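Local structure of methoxy mycolic acid synthase 2 (Mycobacterium tuberculosis, 1TPY) at residues H15-D20 with L95-A100; I71-G76 with A101-S106; N89-T94 with R117-G122. The protein converts a double bond of alpha mycolic acids into a cis cyclopropane ring, taking the methylene carbon from S-adenosyl-L-methionine. One frame throughout, in Å; residues are numbered along the deposited sequence.

Interaction 1 (H15-D20 with L95-A100). With SAH (S-adenosyl-L-homocysteine), chain C; 16A (cetyl-trimethyl-ammonium), chain D.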
loop_
_atom_site.group_PDB
_atom_site.type_symbol
_atom_site.label_atom_id
_atom_site.label_comp_id
_atom_site.label_asym_id
_atom_site.label_seq_id
_atom_site.Cartn_x
_atom_site.Cartn_y
_atom_site.Cartn_z
ATOM N N HIS A 15 -4.373 -7.491 -10.781
ATOM C CA HIS A 15 -4.362 -8.001 -9.418
ATOM C C HIS A 15 -5.597 -7.569 -8.616
ATOM O O HIS A 15 -6.384 -8.410 -8.180
ATOM C CB HIS A 15 -3.103 -7.536 -8.675
ATOM C CG HIS A 15 -2.936 -8.162 -7.325
ATOM N ND1 HIS A 15 -2.200 -9.311 -7.121
ATOM C CD2 HIS A 15 -3.450 -7.828 -6.117
ATOM C CE1 HIS A 15 -2.270 -9.658 -5.848
ATOM N NE2 HIS A 15 -3.024 -8.775 -5.218
ATOM N N TYR A 16 -5.774 -6.261 -8.436
ATOM C CA TYR A 16 -6.881 -5.757 -7.625
ATOM C C TYR A 16 -8.293 -5.880 -8.165
ATOM O O TYR A 16 -9.255 -5.715 -7.414
ATOM C CB TYR A 16 -6.614 -4.303 -7.223
ATOM C CG TYR A 16 -5.258 -4.132 -6.595
ATOM C CD1 TYR A 16 -4.156 -3.766 -7.365
ATOM C CD2 TYR A 16 -5.051 -4.439 -5.252
ATOM C CE1 TYR A 16 -2.881 -3.716 -6.816
ATOM C CE2 TYR A 16 -3.780 -4.394 -4.694
ATOM C CZ TYR A 16 -2.703 -4.036 -5.478
ATOM O OH TYR A 16 -1.449 -4.013 -4.932
ATOM N N ASP A 17 -8.443 -6.162 -9.453
ATOM C CA ASP A 17 -9.783 -6.308 -10.005
ATOM C C ASP A 17 -10.166 -7.777 -10.164
ATOM O O ASP A 17 -11.184 -8.098 -10.773
ATOM C CB ASP A 17 -9.896 -5.567 -11.340
ATOM C CG ASP A 17 -10.082 -4.065 -11.155
ATOM O OD1 ASP A 17 -10.000 -3.320 -12.150
ATOM O OD2 ASP A 17 -10.323 -3.632 -10.010
ATOM N N LEU A 18 -9.353 -8.663 -9.594
ATOM C CA LEU A 18 -9.616 -10.098 -9.657
ATOM C C LEU A 18 -11.043 -10.401 -9.194
ATOM O O LEU A 18 -11.813 -11.051 -9.900
ATOM C CB LEU A 18 -8.629 -10.857 -8.763
ATOM C CG LEU A 18 -8.811 -12.377 -8.764
ATOM C CD1 LEU A 18 -8.530 -12.911 -10.168
ATOM C CD2 LEU A 18 -7.877 -13.019 -7.754
ATOM N N SER A 19 -11.381 -9.922 -8.003
ATOM C CA SER A 19 -12.703 -10.126 -7.422
ATOM C C SER A 19 -12.717 -9.686 -5.968
ATOM O O SER A 19 -11.928 -10.171 -5.162
ATOM C CB SER A 19 -13.104 -11.601 -7.491
ATOM O OG SER A 19 -14.220 -11.859 -6.655
ATOM N N ASP A 20 -13.618 -8.771 -5.634
ATOM C CA ASP A 20 -13.731 -8.287 -4.265
ATOM C C ASP A 20 -14.120 -9.425 -3.338
ATOM O O ASP A 20 -13.679 -9.491 -2.189
ATOM C CB ASP A 20 -14.769 -7.171 -4.188
ATOM C CG ASP A 20 -14.200 -5.832 -4.586
ATOM O OD1 ASP A 20 -13.082 -5.809 -5.150
ATOM O OD2 ASP A 20 -14.866 -4.806 -4.343
ATOM N N LEU A 95 -6.239 2.685 -9.441
ATOM C CA LEU A 95 -6.280 2.225 -10.815
ATOM C C LEU A 95 -7.209 1.025 -10.927
ATOM O O LEU A 95 -7.438 0.494 -12.018
ATOM C CB LEU A 95 -4.873 1.841 -11.268
ATOM C CG LEU A 95 -3.807 2.929 -11.116
ATOM C CD1 LEU A 95 -2.493 2.416 -11.694
ATOM C CD2 LEU A 95 -4.249 4.197 -11.836
ATOM N N SER A 96 -7.741 0.606 -9.784
ATOM C CA SER A 96 -8.644 -0.538 -9.715
ATOM C C SER A 96 -10.112 -0.158 -9.880
ATOM O O SER A 96 -10.644 0.644 -9.117
ATOM C CB SER A 96 -8.463 -1.256 -8.382
ATOM O OG SER A 96 -9.587 -2.070 -8.099
ATOM N N LYS A 97 -10.770 -0.737 -10.880
ATOM C CA LYS A 97 -12.182 -0.444 -11.105
ATOM C C LYS A 97 -13.027 -0.915 -9.928
ATOM O O LYS A 97 -13.915 -0.196 -9.469
ATOM C CB LYS A 97 -12.687 -1.108 -12.388
ATOM C CG LYS A 97 -12.542 -0.238 -13.628
ATOM C CD LYS A 97 -13.290 -0.833 -14.819
ATOM C CE LYS A 97 -12.490 -1.932 -15.508
ATOM N NZ LYS A 97 -11.318 -1.403 -16.271
ATOM N N ASN A 98 -12.760 -2.123 -9.445
ATOM C CA ASN A 98 -13.524 -2.652 -8.320
ATOM C C ASN A 98 -13.350 -1.793 -7.077
ATOM O O ASN A 98 -14.304 -1.557 -6.340
ATOM C CB ASN A 98 -13.111 -4.094 -8.012
ATOM C CG ASN A 98 -13.467 -5.049 -9.132
ATOM O OD1 ASN A 98 -14.229 -4.703 -10.037
ATOM N ND2 ASN A 98 -12.926 -6.265 -9.072
ATOM N N GLN A 99 -12.137 -1.312 -6.843
ATOM C CA GLN A 99 -11.896 -0.480 -5.670
ATOM C C GLN A 99 -12.615 0.856 -5.787
ATOM O O GLN A 99 -13.162 1.360 -4.810
ATOM C CB GLN A 99 -10.387 -0.284 -5.459
ATOM C CG GLN A 99 -9.704 -1.526 -4.876
ATOM C CD GLN A 99 -8.190 -1.400 -4.770
ATOM O OE1 GLN A 99 -7.522 -2.223 -4.128
ATOM N NE2 GLN A 99 -7.643 -0.383 -5.408
ATOM N N ALA A 100 -12.638 1.421 -6.990
ATOM C CA ALA A 100 -13.305 2.699 -7.203
ATOM C C ALA A 100 -14.790 2.556 -6.885
ATOM O O ALA A 100 -15.347 3.340 -6.121
ATOM C CB ALA A 100 -13.115 3.157 -8.650
HETATM N N SAH C . -3.546 1.894 0.247
HETATM C CA SAH C . -4.448 0.745 0.338
HETATM C CB SAH C . -4.347 -0.166 -0.913
HETATM C CG SAH C . -2.975 -0.733 -1.279
HETATM S SD SAH C . -3.010 -1.791 -2.751
HETATM C C SAH C . -4.161 -0.074 1.597
HETATM O O SAH C . -3.147 0.206 2.261
HETATM O OXT SAH C . -4.942 -0.997 1.898
HETATM C "C5'" SAH C . -2.146 -0.772 -3.976
HETATM C "C4'" SAH C . -3.006 0.436 -4.380
HETATM O "O4'" SAH C . -2.252 1.460 -5.072
HETATM C "C3'" SAH C . -4.170 0.073 -5.301
HETATM O "O3'" SAH C . -5.344 0.788 -4.875
HETATM C "C2'" SAH C . -3.701 0.523 -6.654
HETATM O "O2'" SAH C . -4.804 0.749 -7.550
HETATM C "C1'" SAH C . -2.938 1.756 -6.298
HETATM N N9 SAH C . -1.965 2.240 -7.363
HETATM C C8 SAH C . -0.953 1.608 -8.014
HETATM N N7 SAH C . -0.292 2.310 -8.878
HETATM C C5 SAH C . -0.931 3.551 -8.799
HETATM C C6 SAH C . -0.742 4.796 -9.459
HETATM N N6 SAH C . 0.203 4.987 -10.376
HETATM N N1 SAH C . -1.576 5.838 -9.127
HETATM C C2 SAH C . -2.541 5.653 -8.196
HETATM N N3 SAH C . -2.816 4.531 -7.511
HETATM C C4 SAH C . -1.959 3.510 -7.870
HETATM C C1 16A D . 2.123 -8.587 0.605
HETATM C C2 16A D . 2.956 -8.317 -0.648
HETATM C C3 16A D . 4.444 -8.585 -0.371
HETATM C C4 16A D . 5.381 -8.371 -1.552
HETATM C C5 16A D . 6.822 -8.680 -1.116
HETATM C C6 16A D . 7.895 -8.509 -2.203
HETATM C C7 16A D . 7.849 -9.431 -3.447
HETATM C C8 16A D . 8.598 -8.970 -4.721
HETATM C C9 16A D . 8.319 -7.535 -5.227
HETATM C C10 16A D . 6.875 -7.236 -5.697
HETATM C C11 16A D . 6.473 -5.741 -5.753
HETATM C C12 16A D . 4.961 -5.469 -5.789
HETATM C C13 16A D . 4.420 -5.046 -4.418
HETATM C C14 16A D . 2.903 -4.873 -4.446
HETATM C C15 16A D . 2.437 -4.720 -2.988
HETATM C C16 16A D . 0.895 -4.699 -2.979
HETATM N N1 16A D . -0.016 -4.607 -1.758
HETATM C C17 16A D . -1.359 -4.657 -1.751
HETATM C C18 16A D . 0.373 -5.638 -0.720
HETATM C C19 16A D . 0.227 -3.278 -1.080
HETATM O O HOH W 1 -16.350 -3.332 -6.104
#

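Interaction 2 (I71-G76 with A101-S106). With SAH (S-adenosyl-L-homocysteine), chain C.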
loop_
_atom_site.group_PDB
_atom_site.type_symbol
_atom_site.label_atom_id
_atom_site.label_comp_id
_atom_site.label_asym_id
_atom_site.label_seq_id
_atom_site.Cartn_x
_atom_site.Cartn_y
_atom_site.Cartn_z
ATOM N N ILE A 71 -3.150 8.413 -2.280
ATOM C CA ILE A 71 -2.726 7.891 -3.575
ATOM C C ILE A 71 -2.621 6.370 -3.490
ATOM O O ILE A 71 -1.706 5.831 -2.862
ATOM C CB ILE A 71 -1.371 8.498 -3.989
ATOM C CG1 ILE A 71 -1.494 10.029 -4.013
ATOM C CG2 ILE A 71 -0.939 7.960 -5.365
ATOM C CD1 ILE A 71 -0.206 10.752 -4.366
ATOM N N GLY A 72 -3.566 5.688 -4.134
ATOM C CA GLY A 72 -3.607 4.236 -4.098
ATOM C C GLY A 72 -4.420 3.836 -2.880
ATOM O O GLY A 72 -3.991 3.010 -2.074
ATOM N N CYS A 73 -5.603 4.437 -2.766
ATOM C CA CYS A 73 -6.524 4.247 -1.644
ATOM C C CYS A 73 -7.077 2.850 -1.402
ATOM O O CYS A 73 -7.698 2.601 -0.368
ATOM C CB CYS A 73 -7.702 5.216 -1.787
ATOM S SG CYS A 73 -8.685 4.941 -3.282
ATOM N N GLY A 74 -6.873 1.942 -2.345
ATOM C CA GLY A 74 -7.388 0.603 -2.158
ATOM C C GLY A 74 -8.892 0.624 -1.983
ATOM O O GLY A 74 -9.600 1.264 -2.765
ATOM N N TRP A 75 -9.381 -0.062 -0.951
ATOM C CA TRP A 75 -10.807 -0.133 -0.689
ATOM C C TRP A 75 -11.339 0.956 0.243
ATOM O O TRP A 75 -12.419 0.825 0.823
ATOM C CB TRP A 75 -11.168 -1.531 -0.179
ATOM C CG TRP A 75 -11.246 -2.552 -1.288
ATOM C CD1 TRP A 75 -12.286 -2.744 -2.151
ATOM C CD2 TRP A 75 -10.217 -3.464 -1.695
ATOM N NE1 TRP A 75 -11.969 -3.718 -3.073
ATOM C CE2 TRP A 75 -10.705 -4.175 -2.816
ATOM C CE3 TRP A 75 -8.930 -3.751 -1.222
ATOM C CZ2 TRP A 75 -9.950 -5.155 -3.473
ATOM C CZ3 TRP A 75 -8.177 -4.729 -1.874
ATOM C CH2 TRP A 75 -8.693 -5.418 -2.990
ATOM N N GLY A 76 -10.563 2.025 0.390
ATOM C CA GLY A 76 -10.989 3.168 1.180
ATOM C C GLY A 76 -11.003 3.232 2.695
ATOM O O GLY A 76 -11.399 4.264 3.243
ATOM N N ALA A 101 -15.427 1.547 -7.471
ATOM C CA ALA A 101 -16.848 1.301 -7.241
ATOM C C ALA A 101 -17.134 1.092 -5.755
ATOM O O ALA A 101 -18.080 1.655 -5.207
ATOM C CB ALA A 101 -17.298 0.077 -8.039
ATOM N N HIS A 102 -16.308 0.274 -5.109
ATOM C CA HIS A 102 -16.464 -0.020 -3.689
ATOM C C HIS A 102 -16.279 1.222 -2.810
ATOM O O HIS A 102 -17.101 1.496 -1.938
ATOM C CB HIS A 102 -15.468 -1.109 -3.286
ATOM C CG HIS A 102 -15.493 -1.451 -1.829
ATOM N ND1 HIS A 102 -14.844 -0.694 -0.878
ATOM C CD2 HIS A 102 -16.087 -2.469 -1.161
ATOM C CE1 HIS A 102 -15.034 -1.233 0.314
ATOM N NE2 HIS A 102 -15.785 -2.311 0.171
ATOM N N VAL A 103 -15.204 1.971 -3.031
ATOM C CA VAL A 103 -14.960 3.176 -2.245
ATOM C C VAL A 103 -16.120 4.153 -2.416
ATOM O O VAL A 103 -16.589 4.743 -1.449
ATOM C CB VAL A 103 -13.631 3.865 -2.663
ATOM C CG1 VAL A 103 -13.515 5.212 -1.996
ATOM C CG2 VAL A 103 -12.424 2.988 -2.262
ATOM N N GLN A 104 -16.586 4.318 -3.650
ATOM C CA GLN A 104 -17.691 5.229 -3.934
ATOM C C GLN A 104 -18.909 4.815 -3.109
ATOM O O GLN A 104 -19.472 5.609 -2.356
ATOM C CB GLN A 104 -18.032 5.190 -5.430
ATOM C CG GLN A 104 -19.190 6.087 -5.843
ATOM C CD GLN A 104 -18.916 7.551 -5.568
ATOM O OE1 GLN A 104 -19.625 8.191 -4.793
ATOM N NE2 GLN A 104 -17.881 8.088 -6.204
ATOM N N LYS A 105 -19.297 3.556 -3.261
ATOM C CA LYS A 105 -20.432 2.998 -2.547
ATOM C C LYS A 105 -20.302 3.235 -1.035
ATOM O O LYS A 105 -21.231 3.741 -0.398
ATOM C CB LYS A 105 -20.522 1.502 -2.874
ATOM C CG LYS A 105 -21.559 0.705 -2.116
ATOM C CD LYS A 105 -21.507 -0.759 -2.562
ATOM C CE LYS A 105 -22.178 -1.699 -1.559
ATOM N NZ LYS A 105 -23.604 -1.353 -1.317
ATOM N N SER A 106 -19.146 2.892 -0.468
ATOM C CA SER A 106 -18.926 3.080 0.970
ATOM C C SER A 106 -19.040 4.559 1.360
ATOM O O SER A 106 -19.495 4.893 2.456
ATOM C CB SER A 106 -17.546 2.555 1.380
ATOM O OG SER A 106 -16.537 3.518 1.117
HETATM N N SAH C . -3.546 1.894 0.247
HETATM C CA SAH C . -4.448 0.745 0.338
HETATM C CB SAH C . -4.347 -0.166 -0.913
HETATM C CG SAH C . -2.975 -0.733 -1.279
HETATM S SD SAH C . -3.010 -1.791 -2.751
HETATM C C SAH C . -4.161 -0.074 1.597
HETATM O O SAH C . -3.147 0.206 2.261
HETATM O OXT SAH C . -4.942 -0.997 1.898
HETATM C "C5'" SAH C . -2.146 -0.772 -3.976
HETATM C "C4'" SAH C . -3.006 0.436 -4.380
HETATM O "O4'" SAH C . -2.252 1.460 -5.072
HETATM C "C3'" SAH C . -4.170 0.073 -5.301
HETATM O "O3'" SAH C . -5.344 0.788 -4.875
HETATM C "C2'" SAH C . -3.701 0.523 -6.654
HETATM O "O2'" SAH C . -4.804 0.749 -7.550
HETATM C "C1'" SAH C . -2.938 1.756 -6.298
HETATM N N9 SAH C . -1.965 2.240 -7.363
HETATM C C8 SAH C . -0.953 1.608 -8.014
HETATM N N7 SAH C . -0.292 2.310 -8.878
HETATM C C5 SAH C . -0.931 3.551 -8.799
HETATM C C6 SAH C . -0.742 4.796 -9.459
HETATM N N6 SAH C . 0.203 4.987 -10.376
HETATM N N1 SAH C . -1.576 5.838 -9.127
HETATM C C2 SAH C . -2.541 5.653 -8.196
HETATM N N3 SAH C . -2.816 4.531 -7.511
HETATM C C4 SAH C . -1.959 3.510 -7.870
#

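Interaction 3 (N89-T94 with R117-G122). With SAH (S-adenosyl-L-homocysteine), chain C.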
loop_
_atom_site.group_PDB
_atom_site.type_symbol
_atom_site.label_atom_id
_atom_site.label_comp_id
_atom_site.label_asym_id
_atom_site.label_seq_id
_atom_site.Cartn_x
_atom_site.Cartn_y
_atom_site.Cartn_z
ATOM N N ASN A 89 -11.377 16.311 4.760
ATOM C CA ASN A 89 -12.077 15.927 3.537
ATOM C C ASN A 89 -11.106 14.958 2.880
ATOM O O ASN A 89 -9.900 15.034 3.134
ATOM C CB ASN A 89 -12.286 17.140 2.628
ATOM C CG ASN A 89 -13.084 18.239 3.299
ATOM O OD1 ASN A 89 -14.221 18.031 3.701
ATOM N ND2 ASN A 89 -12.487 19.417 3.425
ATOM N N VAL A 90 -11.604 14.056 2.040
ATOM C CA VAL A 90 -10.709 13.096 1.403
ATOM C C VAL A 90 -10.865 12.924 -0.107
ATOM O O VAL A 90 -11.956 13.054 -0.667
ATOM C CB VAL A 90 -10.839 11.692 2.059
ATOM C CG1 VAL A 90 -10.519 11.770 3.548
ATOM C CG2 VAL A 90 -12.238 11.155 1.852
ATOM N N VAL A 91 -9.748 12.622 -0.758
ATOM C CA VAL A 91 -9.723 12.386 -2.189
ATOM C C VAL A 91 -8.849 11.161 -2.377
ATOM O O VAL A 91 -7.693 11.160 -1.957
ATOM C CB VAL A 91 -9.074 13.543 -2.959
ATOM C CG1 VAL A 91 -9.057 13.210 -4.444
ATOM C CG2 VAL A 91 -9.830 14.851 -2.692
ATOM N N GLY A 92 -9.397 10.123 -2.998
ATOM C CA GLY A 92 -8.627 8.917 -3.208
ATOM C C GLY A 92 -8.409 8.585 -4.668
ATOM O O GLY A 92 -9.287 8.811 -5.504
ATOM N N LEU A 93 -7.233 8.050 -4.975
ATOM C CA LEU A 93 -6.904 7.666 -6.339
ATOM C C LEU A 93 -6.594 6.178 -6.370
ATOM O O LEU A 93 -5.919 5.658 -5.482
ATOM C CB LEU A 93 -5.677 8.436 -6.840
ATOM C CG LEU A 93 -5.677 9.960 -6.694
ATOM C CD1 LEU A 93 -4.330 10.507 -7.184
ATOM C CD2 LEU A 93 -6.827 10.568 -7.490
ATOM N N THR A 94 -7.102 5.494 -7.387
ATOM C CA THR A 94 -6.847 4.072 -7.553
ATOM C C THR A 94 -6.992 3.692 -9.023
ATOM O O THR A 94 -7.755 4.307 -9.766
ATOM C CB THR A 94 -7.802 3.213 -6.703
ATOM O OG1 THR A 94 -7.515 1.827 -6.929
ATOM C CG2 THR A 94 -9.258 3.502 -7.064
ATOM N N ARG A 117 -14.320 11.851 -2.296
ATOM C CA ARG A 117 -14.440 11.302 -3.632
ATOM C C ARG A 117 -13.277 10.380 -3.952
ATOM O O ARG A 117 -12.219 10.434 -3.322
ATOM C CB ARG A 117 -14.529 12.412 -4.680
ATOM C CG ARG A 117 -13.425 13.416 -4.618
ATOM C CD ARG A 117 -13.615 14.514 -5.665
ATOM N NE ARG A 117 -12.745 15.642 -5.362
ATOM C CZ ARG A 117 -11.789 16.106 -6.162
ATOM N NH1 ARG A 117 -11.063 17.136 -5.764
ATOM N NH2 ARG A 117 -11.566 15.562 -7.355
ATOM N N VAL A 118 -13.503 9.514 -4.929
ATOM C CA VAL A 118 -12.505 8.562 -5.373
ATOM C C VAL A 118 -12.455 8.678 -6.886
ATOM O O VAL A 118 -13.489 8.735 -7.540
ATOM C CB VAL A 118 -12.895 7.128 -4.971
ATOM C CG1 VAL A 118 -14.280 6.801 -5.496
ATOM C CG2 VAL A 118 -11.870 6.139 -5.492
ATOM N N LEU A 119 -11.251 8.749 -7.435
ATOM C CA LEU A 119 -11.091 8.852 -8.873
ATOM C C LEU A 119 -10.425 7.598 -9.403
ATOM O O LEU A 119 -9.526 7.052 -8.761
ATOM C CB LEU A 119 -10.218 10.062 -9.241
ATOM C CG LEU A 119 -10.803 11.477 -9.126
ATOM C CD1 LEU A 119 -10.931 11.890 -7.676
ATOM C CD2 LEU A 119 -9.888 12.443 -9.855
ATOM N N LEU A 120 -10.891 7.114 -10.550
ATOM C CA LEU A 120 -10.245 5.965 -11.157
ATOM C C LEU A 120 -9.178 6.664 -11.983
ATOM O O LEU A 120 -9.424 7.063 -13.120
ATOM C CB LEU A 120 -11.182 5.182 -12.078
ATOM C CG LEU A 120 -10.468 3.998 -12.757
ATOM C CD1 LEU A 120 -10.116 2.936 -11.716
ATOM C CD2 LEU A 120 -11.349 3.394 -13.830
ATOM N N ALA A 121 -8.003 6.838 -11.386
ATOM C CA ALA A 121 -6.899 7.519 -12.046
ATOM C C ALA A 121 -5.612 7.367 -11.237
ATOM O O ALA A 121 -5.641 6.994 -10.064
ATOM C CB ALA A 121 -7.237 9.003 -12.207
ATOM N N GLY A 122 -4.483 7.655 -11.868
ATOM C CA GLY A 122 -3.222 7.550 -11.165
ATOM C C GLY A 122 -2.821 8.918 -10.659
ATOM O O GLY A 122 -3.470 9.916 -10.979
HETATM N N SAH C . -3.546 1.894 0.247
HETATM C CA SAH C . -4.448 0.745 0.338
HETATM C CB SAH C . -4.347 -0.166 -0.913
HETATM C CG SAH C . -2.975 -0.733 -1.279
HETATM S SD SAH C . -3.010 -1.791 -2.751
HETATM C C SAH C . -4.161 -0.074 1.597
HETATM O O SAH C . -3.147 0.206 2.261
HETATM O OXT SAH C . -4.942 -0.997 1.898
HETATM C "C5'" SAH C . -2.146 -0.772 -3.976
HETATM C "C4'" SAH C . -3.006 0.436 -4.380
HETATM O "O4'" SAH C . -2.252 1.460 -5.072
HETATM C "C3'" SAH C . -4.170 0.073 -5.301
HETATM O "O3'" SAH C . -5.344 0.788 -4.875
HETATM C "C2'" SAH C . -3.701 0.523 -6.654
HETATM O "O2'" SAH C . -4.804 0.749 -7.550
HETATM C "C1'" SAH C . -2.938 1.756 -6.298
HETATM N N9 SAH C . -1.965 2.240 -7.363
HETATM C C8 SAH C . -0.953 1.608 -8.014
HETATM N N7 SAH C . -0.292 2.310 -8.878
HETATM C C5 SAH C . -0.931 3.551 -8.799
HETATM C C6 SAH C . -0.742 4.796 -9.459
HETATM N N6 SAH C . 0.203 4.987 -10.376
HETATM N N1 SAH C . -1.576 5.838 -9.127
HETATM C C2 SAH C . -2.541 5.653 -8.196
HETATM N N3 SAH C . -2.816 4.531 -7.511
HETATM C C4 SAH C . -1.959 3.510 -7.870
#

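Interaction 1 (H15-D20 with L95-A100)
The carboxylate of Asp17 lies over the first turn of helix 97-108, where three donors grip it. Asp17 OD1 takes the backbone N of Lys97 at 3.0 Å through its syn lone pair. Asp17 OD2 accepts twice, from Ser96 OG at 2.6 Å and from Asn98 N at 2.9 Å, and these donors arrive from opposite faces of the carboxylate plane. Ser96, the N-cap, suits its place because its hydroxyl can donate to Asp17 while accepting from Gln99 N; OG set anti to the backbone N (chi1 161°) allows both. Farther along, Asn98 lays its CB against Asp20 OD1, and one water bridges Asp20 OD2 and Asn98 O.

Tyr16 turns its ring to the ligands: one face meets C3' of S-adenosyl-L-homocysteine, the other His15, and C17 of cetyl-trimethyl-ammonium sits at its edge, while its OH is hydrogen-bonded to His141. Gln99, extended beyond CG, brings NE2 to within 2.6 Å of ribose O3', and Leu95 N donates to O2' at 3.1 Å. The three bonds to Asp17 tie 15-20 to 95-100, and an acid is apt there: amide N-H groups at a helix start would be expected to favour its ionised form.

Interaction 2 (I71-G76 with A101-S106)
The carbonyl O of Gly72 receives the amino group of S-adenosyl-L-homocysteine at 2.6 Å from the ligand's N. This is the glycine-rich loop after the first strand of the Rossmann-like methyltransferase fold, running from strand 67-71 to helix 77-86. Glycine suits position 72 because a CB would run into ribose O4', and its backbone angles themselves call for glycine. Gly74 has positive phi, and a side chain there would strike the ligand's CB; its N gives a weak bond to O3' at 3.2 Å. The loop folds back in a type II' turn from Cys73 to Gly76, closed by the bond from Gly76 N to Cys73 O.

Beyond the ligand, the turn packs against residues 101-106 of helix 97-108. Trp75 and His102 form a T-shaped pair, the edge of the indole's five-membered ring directed at the imidazole face, with ring planes at 90° and centroids 4.8 Å apart. The indole brings CD1 to 3.5 Å from His102 CG, above the rim of the imidazole rather than its centre. His102 holds its CG anti to the backbone N (chi1 177°), which carries the ring out from the helix to meet Trp75. Both flat residues fit here, since an aromatic C-H can point into a ring face. The indole also meets the ring of Phe23, and NE1 makes a weak bond to Asp20.

Val103 supplies the apolar part of the contact. A beta-branched residue fits, because its two methyls serve different neighbours: CG1 packs on Val118, while CG2 lies along the backbone of the turn and near Cys73 SG. Glycine suits position 76 for its positive phi and, separately, because a CB would point toward the helix and press on this methyl; Val103 CG2 comes within 3.4 Å of Gly76 N.

Interaction 3 (N89-T94 with R117-G122)
Val90 O accepts from Arg117 N, the first rung of a parallel pair that closes the beta-alpha-beta unit of strand 89-94, helix 97-108 and strand 116-120. Gly92 N then donates to Arg117 O, Leu119 N to Gly92 O at 2.8 Å, and Thr94 N to Leu119 O. The ladder ends in a weak bond from Ala121 N to Thr94 O, where the second strand gives way to loop. Between the rungs, CA-H groups of Val91, Val118 and Leu120 face carbonyl oxygens across the gap.

Apolar contacts follow on both faces. Leu93 and Leu119 run side by side, CD2 of Leu93 lying 3.8 Å from CB of Leu119; Val91 CG1 meets Leu119 CD1 on the same face. Branched aliphatic residues suit this face, where Phe126 also packs on Val91 and Leu93. Arg117, at the edge strand, spreads its guanidinium face over Val91 CG2. On the other face Thr94 CG2 packs on Val118 CG2.

In polar contacts, Arg117 makes a salt bridge with Glu128. Threonine suits position 94, its methyl serving Val118 and its hydroxyl the ribose: set anti to the backbone N (chi1 179°), Thr94 OG1 is hydrogen-bonded to O2' of S-adenosyl-L-homocysteine at 3.0 Å.

From the N terminus, segment 15-20, at and after the end of helix 9-16, meets 95-100 in interaction 1, 75 residues on at the closest ends. Interaction 2 begins inside that span, at 71-76, and ends beyond it at 101-106, so the two cross. Interaction 3 starts at 89-94 and closes the shortest loop, around helix 97-108, at 117-122; it crosses both others. That helix is shared by interactions 1 and 2 and is the connection bridged by interaction 3. Direct contacts join the sites: Gln99 CB packs against Gly74 O, and Leu93 O lies near the N atoms of Gly72 and Cys73. Together they tie the N-terminal segment, the glycine-rich loop and one sheet edge around S-adenosyl-L-homocysteine.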